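Local coordinates for protein aminoglycoside N(3)-acetyltransferase, AAC(3)-IVa (Escherichia coli, PDB 6MN3) that probably confers resistance to 2-deoxystreptamine antibiotics such as gentamicin, tobramycin and apramycin by transferring an acetyl group from acetyl-CoA to their 3-amino group, at residues Leu19-Gly24 with Ala52-Gly57; Leu27-Ser32 with Gly58-Pro63; Ile13-Asn18 with Glu210-His215. All blocks are in the same frame, centred on the assembly; numbering follows the deposited sequence.

Interaction 1 (Leu19-Gly24 with Ala52-Gly57)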
# COMPACT_ATOMS: atom_id res chain seq x y z
N LEU A 19 -12.93 -13.89 -1.08
CA LEU A 19 -12.26 -13.09 -0.05
C LEU A 19 -13.10 -11.87 0.32
O LEU A 19 -13.13 -11.46 1.48
CB LEU A 19 -10.88 -12.67 -0.54
CG LEU A 19 -9.96 -12.02 0.48
CD1 LEU A 19 -9.74 -12.96 1.66
CD2 LEU A 19 -8.65 -11.66 -0.18
N GLY A 20 -13.79 -11.28 -0.66
CA GLY A 20 -14.70 -10.19 -0.37
C GLY A 20 -14.47 -8.94 -1.19
O GLY A 20 -15.03 -7.88 -0.88
N VAL A 21 -13.63 -9.03 -2.22
CA VAL A 21 -13.37 -7.88 -3.08
C VAL A 21 -14.68 -7.39 -3.69
O VAL A 21 -15.50 -8.19 -4.16
CB VAL A 21 -12.34 -8.24 -4.16
CG1 VAL A 21 -12.20 -7.11 -5.17
CG2 VAL A 21 -11.00 -8.55 -3.53
N THR A 22 -14.89 -6.08 -3.66
CA THR A 22 -16.14 -5.49 -4.12
C THR A 22 -16.04 -5.17 -5.61
O THR A 22 -15.23 -4.32 -5.99
CB THR A 22 -16.47 -4.23 -3.34
OG1 THR A 22 -16.43 -4.52 -1.94
CG2 THR A 22 -17.85 -3.71 -3.71
N PRO A 23 -16.82 -5.82 -6.47
CA PRO A 23 -16.84 -5.43 -7.89
C PRO A 23 -17.31 -3.99 -8.03
O PRO A 23 -18.22 -3.54 -7.33
CB PRO A 23 -17.83 -6.41 -8.52
CG PRO A 23 -17.89 -7.57 -7.58
CD PRO A 23 -17.70 -6.98 -6.21
N GLY A 24 -16.67 -3.26 -8.94
CA GLY A 24 -16.98 -1.86 -9.14
C GLY A 24 -16.39 -0.92 -8.11
O GLY A 24 -16.60 0.30 -8.21
N ALA A 52 -10.43 -8.21 -13.43
CA ALA A 52 -11.68 -8.90 -13.74
C ALA A 52 -12.59 -8.96 -12.52
O ALA A 52 -13.81 -8.77 -12.63
CB ALA A 52 -11.40 -10.30 -14.28
N ALA A 53 -12.02 -9.23 -11.34
CA ALA A 53 -12.82 -9.23 -10.12
C ALA A 53 -13.42 -7.86 -9.85
O ALA A 53 -14.54 -7.75 -9.34
CB ALA A 53 -11.97 -9.68 -8.94
N LEU A 54 -12.69 -6.79 -10.20
CA LEU A 54 -13.22 -5.44 -10.01
C LEU A 54 -14.27 -5.11 -11.06
O LEU A 54 -15.23 -4.38 -10.76
CB LEU A 54 -12.09 -4.42 -10.06
CG LEU A 54 -11.15 -4.40 -8.86
CD1 LEU A 54 -10.01 -3.45 -9.14
CD2 LEU A 54 -11.89 -4.00 -7.60
N GLY A 55 -14.12 -5.62 -12.28
CA GLY A 55 -15.04 -5.32 -13.35
C GLY A 55 -14.76 -3.98 -13.99
O GLY A 55 -13.89 -3.22 -13.55
N PRO A 56 -15.51 -3.65 -15.04
CA PRO A 56 -15.27 -2.39 -15.76
C PRO A 56 -15.49 -1.15 -14.91
O PRO A 56 -14.92 -0.09 -15.22
CB PRO A 56 -16.26 -2.45 -16.92
CG PRO A 56 -16.62 -3.90 -17.06
CD PRO A 56 -16.58 -4.45 -15.67
N GLY A 57 -16.29 -1.23 -13.85
CA GLY A 57 -16.54 -0.08 -13.01
C GLY A 57 -15.50 0.08 -11.91
O GLY A 57 -15.37 1.16 -11.33

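Interaction 2 (Leu27-Ser32 with Gly58-Pro63)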
# COMPACT_ATOMS: atom_id res chain seq x y z
N LEU A 27 -9.79 -0.65 -5.11
CA LEU A 27 -9.02 -1.67 -4.42
C LEU A 27 -7.54 -1.32 -4.50
O LEU A 27 -6.95 -1.32 -5.59
CB LEU A 27 -9.28 -3.05 -5.03
CG LEU A 27 -8.55 -4.23 -4.38
CD1 LEU A 27 -9.05 -4.46 -2.96
CD2 LEU A 27 -8.72 -5.49 -5.22
N LEU A 28 -6.94 -1.03 -3.35
CA LEU A 28 -5.50 -0.80 -3.24
C LEU A 28 -4.83 -2.10 -2.83
O LEU A 28 -5.19 -2.69 -1.80
CB LEU A 28 -5.19 0.31 -2.23
CG LEU A 28 -3.72 0.45 -1.85
CD1 LEU A 28 -2.90 0.89 -3.06
CD2 LEU A 28 -3.55 1.43 -0.70
N VAL A 29 -3.87 -2.56 -3.62
CA VAL A 29 -3.28 -3.88 -3.46
C VAL A 29 -1.79 -3.74 -3.18
O VAL A 29 -1.04 -3.20 -4.01
CB VAL A 29 -3.51 -4.75 -4.71
CG1 VAL A 29 -2.79 -6.08 -4.56
CG2 VAL A 29 -5.00 -4.97 -4.93
N HIS A 30 -1.38 -4.21 -2.01
CA HIS A 30 0.02 -4.45 -1.70
C HIS A 30 0.29 -5.94 -1.85
O HIS A 30 -0.41 -6.76 -1.24
CB HIS A 30 0.36 -3.98 -0.28
CG HIS A 30 -0.24 -2.67 0.09
ND1 HIS A 30 0.39 -1.46 -0.14
CD2 HIS A 30 -1.42 -2.36 0.69
CE1 HIS A 30 -0.38 -0.48 0.29
NE2 HIS A 30 -1.48 -0.99 0.80
N SER A 31 1.28 -6.29 -2.66
CA SER A 31 1.44 -7.68 -3.06
C SER A 31 2.90 -8.12 -2.97
O SER A 31 3.82 -7.30 -3.06
CB SER A 31 0.93 -7.91 -4.48
OG SER A 31 1.66 -7.13 -5.41
N SER A 32 3.08 -9.42 -2.80
CA SER A 32 4.37 -10.10 -2.96
C SER A 32 4.12 -11.27 -3.89
O SER A 32 3.52 -12.28 -3.48
CB SER A 32 4.93 -10.56 -1.62
OG SER A 32 5.72 -11.72 -1.79
N GLY A 58 -14.76 -0.99 -11.62
CA GLY A 58 -13.80 -0.94 -10.54
C GLY A 58 -12.49 -0.28 -10.94
O GLY A 58 -12.14 -0.18 -12.11
N THR A 59 -11.77 0.18 -9.92
CA THR A 59 -10.47 0.83 -10.12
C THR A 59 -9.44 0.14 -9.25
O THR A 59 -9.64 -0.02 -8.04
CB THR A 59 -10.54 2.32 -9.79
OG1 THR A 59 -11.50 2.95 -10.65
CG2 THR A 59 -9.18 2.97 -10.00
N LEU A 60 -8.33 -0.28 -9.86
CA LEU A 60 -7.26 -0.99 -9.18
C LEU A 60 -6.10 -0.03 -8.93
O LEU A 60 -5.65 0.65 -9.85
CB LEU A 60 -6.79 -2.18 -10.02
CG LEU A 60 -5.53 -2.90 -9.55
CD1 LEU A 60 -5.76 -3.55 -8.20
CD2 LEU A 60 -5.12 -3.94 -10.59
N VAL A 61 -5.63 0.01 -7.68
CA VAL A 61 -4.55 0.91 -7.28
C VAL A 61 -3.43 0.11 -6.65
O VAL A 61 -3.68 -0.84 -5.89
CB VAL A 61 -5.05 2.00 -6.31
CG1 VAL A 61 -4.02 3.11 -6.19
CG2 VAL A 61 -6.39 2.56 -6.77
N MET A 62 -2.19 0.48 -6.95
CA MET A 62 -1.01 -0.16 -6.40
C MET A 62 0.04 0.90 -6.09
O MET A 62 0.13 1.92 -6.77
CB MET A 62 -0.41 -1.19 -7.36
CG MET A 62 -1.29 -2.39 -7.62
SD MET A 62 -0.41 -3.59 -8.63
CE MET A 62 -1.77 -4.57 -9.25
N PRO A 63 0.86 0.67 -5.06
CA PRO A 63 2.02 1.54 -4.84
C PRO A 63 2.97 1.44 -6.02
O PRO A 63 3.06 0.41 -6.69
CB PRO A 63 2.64 1.00 -3.55
CG PRO A 63 2.15 -0.41 -3.46
CD PRO A 63 0.78 -0.40 -4.05

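Interaction 3 (Ile13-Asn18 with Glu210-His215)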
# COMPACT_ATOMS: atom_id res chain seq x y z
N ILE A 13 -9.86 -15.18 -9.69
CA ILE A 13 -11.02 -14.29 -9.59
C ILE A 13 -12.00 -14.82 -8.55
O ILE A 13 -12.53 -14.05 -7.74
CB ILE A 13 -11.70 -14.12 -10.97
CG1 ILE A 13 -10.69 -13.64 -12.02
CG2 ILE A 13 -12.85 -13.13 -10.88
CD1 ILE A 13 -11.21 -13.76 -13.44
N GLY A 14 -12.24 -16.13 -8.55
CA GLY A 14 -13.15 -16.70 -7.57
C GLY A 14 -12.65 -16.54 -6.15
O GLY A 14 -13.42 -16.22 -5.24
N GLN A 15 -11.35 -16.75 -5.94
CA GLN A 15 -10.77 -16.54 -4.62
C GLN A 15 -10.92 -15.09 -4.19
O GLN A 15 -11.24 -14.80 -3.03
CB GLN A 15 -9.30 -16.95 -4.61
CG GLN A 15 -9.05 -18.45 -4.71
CD GLN A 15 -7.58 -18.78 -4.78
OE1 GLN A 15 -6.82 -18.12 -5.49
NE2 GLN A 15 -7.16 -19.79 -4.03
N LEU A 16 -10.69 -14.15 -5.11
CA LEU A 16 -10.79 -12.74 -4.78
C LEU A 16 -12.22 -12.35 -4.43
O LEU A 16 -12.45 -11.54 -3.53
CB LEU A 16 -10.27 -11.89 -5.94
CG LEU A 16 -8.75 -11.87 -6.08
CD1 LEU A 16 -8.33 -11.55 -7.50
CD2 LEU A 16 -8.17 -10.87 -5.10
N LEU A 17 -13.20 -12.92 -5.13
CA LEU A 17 -14.60 -12.65 -4.79
C LEU A 17 -14.97 -13.31 -3.47
O LEU A 17 -15.66 -12.70 -2.64
CB LEU A 17 -15.51 -13.13 -5.92
CG LEU A 17 -15.44 -12.32 -7.21
CD1 LEU A 17 -16.19 -13.02 -8.33
CD2 LEU A 17 -15.99 -10.92 -6.99
N ASN A 18 -14.53 -14.55 -3.25
CA ASN A 18 -14.78 -15.21 -1.97
C ASN A 18 -14.10 -14.47 -0.83
O ASN A 18 -14.63 -14.43 0.29
CB ASN A 18 -14.29 -16.66 -2.02
CG ASN A 18 -15.20 -17.55 -2.82
OD1 ASN A 18 -16.41 -17.33 -2.88
ND2 ASN A 18 -14.62 -18.57 -3.44
N GLU A 210 -10.04 -12.83 5.67
CA GLU A 210 -8.84 -13.62 5.43
C GLU A 210 -9.18 -14.82 4.56
O GLU A 210 -10.26 -15.40 4.68
CB GLU A 210 -8.20 -14.08 6.74
CG GLU A 210 -7.80 -12.96 7.67
CD GLU A 210 -7.19 -13.46 8.97
OE1 GLU A 210 -7.24 -14.69 9.21
OE2 GLU A 210 -6.67 -12.64 9.74
N GLY A 211 -8.24 -15.19 3.70
CA GLY A 211 -8.42 -16.31 2.81
C GLY A 211 -7.26 -16.44 1.85
O GLY A 211 -6.32 -15.64 1.85
N PRO A 212 -7.31 -17.46 0.99
CA PRO A 212 -6.23 -17.66 0.03
C PRO A 212 -6.46 -16.95 -1.29
O PRO A 212 -7.58 -16.86 -1.80
CB PRO A 212 -6.24 -19.18 -0.17
CG PRO A 212 -7.69 -19.54 -0.02
CD PRO A 212 -8.29 -18.56 0.97
N VAL A 213 -5.38 -16.42 -1.85
CA VAL A 213 -5.33 -15.94 -3.23
C VAL A 213 -4.08 -16.56 -3.84
O VAL A 213 -2.96 -16.22 -3.45
CB VAL A 213 -5.29 -14.41 -3.33
CG1 VAL A 213 -5.02 -13.99 -4.76
CG2 VAL A 213 -6.60 -13.82 -2.83
N GLY A 214 -4.27 -17.48 -4.78
CA GLY A 214 -3.14 -18.27 -5.23
C GLY A 214 -2.66 -19.13 -4.08
O GLY A 214 -3.45 -19.80 -3.41
N HIS A 215 -1.36 -19.10 -3.83
CA HIS A 215 -0.79 -19.77 -2.66
C HIS A 215 -0.66 -18.84 -1.46
O HIS A 215 -0.20 -19.27 -0.40
CB HIS A 215 0.57 -20.37 -3.00
CG HIS A 215 0.52 -21.40 -4.08
ND1 HIS A 215 0.49 -22.75 -3.83
CD2 HIS A 215 0.49 -21.27 -5.43
CE1 HIS A 215 0.45 -23.41 -4.97
NE2 HIS A 215 0.45 -22.54 -5.96
O HOH W 1 -10.19 -16.58 -0.97

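Interaction 1 (Leu19-Gly24 with Ala52-Gly57)
The loop that joins helix 9-19 to strand 26-31 meets the C-terminal end of helix 42-54 here, with Gly24 bonded to the carbonyl of Leu54. This bond runs from Gly24 N to Leu54 O at 2.6 Å. It is close to straight, with 160° at the hydrogen, and the donor lies in the carbonyl plane. So a carbonyl near the end of helix 42-54 accepts from the loop. Just before Gly24, Pro23 lies against the last turn. Its CA makes a CH...O contact of 3.6 Å with Ala53 O, and its ring carbons CB and CG border the same oxygen. Beneath this polar edge the contact is apolar. Val21 CG1 touches Leu54 CD2 at 4.0 Å, and the two side chains cross at about a right angle. With chi1 at 173°, CG1 stands anti to the backbone N of Val21 and is the branch that meets Leu54. Leu54 CD2 also lies 3.7 Å from Thr22 O. Both segments turn at a glycine with positive phi. Gly20 is the C-prime residue of the Schellman motif that ends helix 9-19, and Gly55 is the first residue to leave helix 42-54. Gln141 holds the loop through bonds to Gly20 O and Thr22 N. Val21 also packs on Leu16 of helix 9-19, while Val21 and Leu54 both rest on Leu27 of strand 26-31.

Interaction 2 (Leu27-Ser32 with Gly58-Pro63)
Leu27, Val29, Thr59 and Val61 supply the backbone bonds between two neighbouring parallel strands. Leu27 N donates to Thr59 O at 3.0 Å, and Val61 N returns a bond to Leu27 O at 2.8 Å. Val29 N then donates to Val61 O at 2.9 Å. The same oxygen takes a CH...O contact from Leu28 CA at 3.2 Å. Apolar contacts cover both faces of the pair. With CG anti to the backbone N (chi1 169°), Leu28 swings CD1 over the neighbouring strand on one face. There it touches Val61 CG1 at 4.0 Å and Pro63 CD at the same distance. On the other face Val29 CG2 meets Leu60 CD1 at 3.6 Å. Pro63 closes the pairing: its ring carbon CD sits 3.3 Å from Val29 O, where a proline has no N-H to offer. Met62 CG lies beside the same oxygen. Leu60 and Met62 also pack on helices 42-54 and 86-91, and strand 141-145 bonds to the other edge of strand 26-31. Helix 42-54 connects the two strands in a beta-alpha-beta crossover at the centre of the mixed sheet of this antibiotic N-acetyltransferase.

Interaction 3 (Ile13-Asn18 with Glu210-His215)
Gly214 N donates to Gln15 OE1 at 2.7 Å, the one direct hydrogen bond between Ile13-Asn18 and Glu210-His215. The bond is close to straight at the hydrogen, 165°, but the donor sits 31° out of the plane of the amide carbonyl. Gln15 leaves the helix with CG beside its backbone N, chi1 -70°, and then runs extended to CD. The chain passes alongside the carbonyl of Pro212, with CB 3.3 Å from Pro212 O. Its NE2 end lies near Pro212 CB, at 4.0 Å. A water completes the polar contact. It donates to Gln15 O at 2.9 Å and to Pro212 O at 2.8 Å, so it bridges the helix backbone to the strand backbone. On the inner side, Leu16 CD2 touches Val213 CG2 at 4.0 Å. Leu16 also packs on Leu50 and Leu143, and Val213 on Leu145 and Ala218. Gly214, at positive phi, begins the short turn into strand 216-222, which pairs antiparallel with strand 208-213. The helix segment runs nearly antiparallel to the strand. This is a helix packed on one face of the mixed sheet near an edge strand of this chain, with the hairpin turn held by a glutamine side chain.

Interactions 1 and 2 share a hydrophobic cluster. Leu54 CD1 touches Leu60 CB at 3.6 Å, Leu54 CD2 lies 3.8 Å from Leu27 CB, and Val21 CG1 is 3.8 Å from Leu27 CD2. Interactions 1 and 3 are joined through helix 9-19 and its neighbours. Val21 N probably bonds to Leu16 O, and Leu19 CD1 packs on Gly211 N at 3.4 Å. Ile13 CD1 meets Ala52 CB at 3.6 Å. Interactions 2 and 3 do not touch, with nearest atoms about 5 Å apart, but both reach the same sheet, one in its interior and one at its outer strand. All three lie away from the zinc site of Cys191, His243, Cys249 and Cys252.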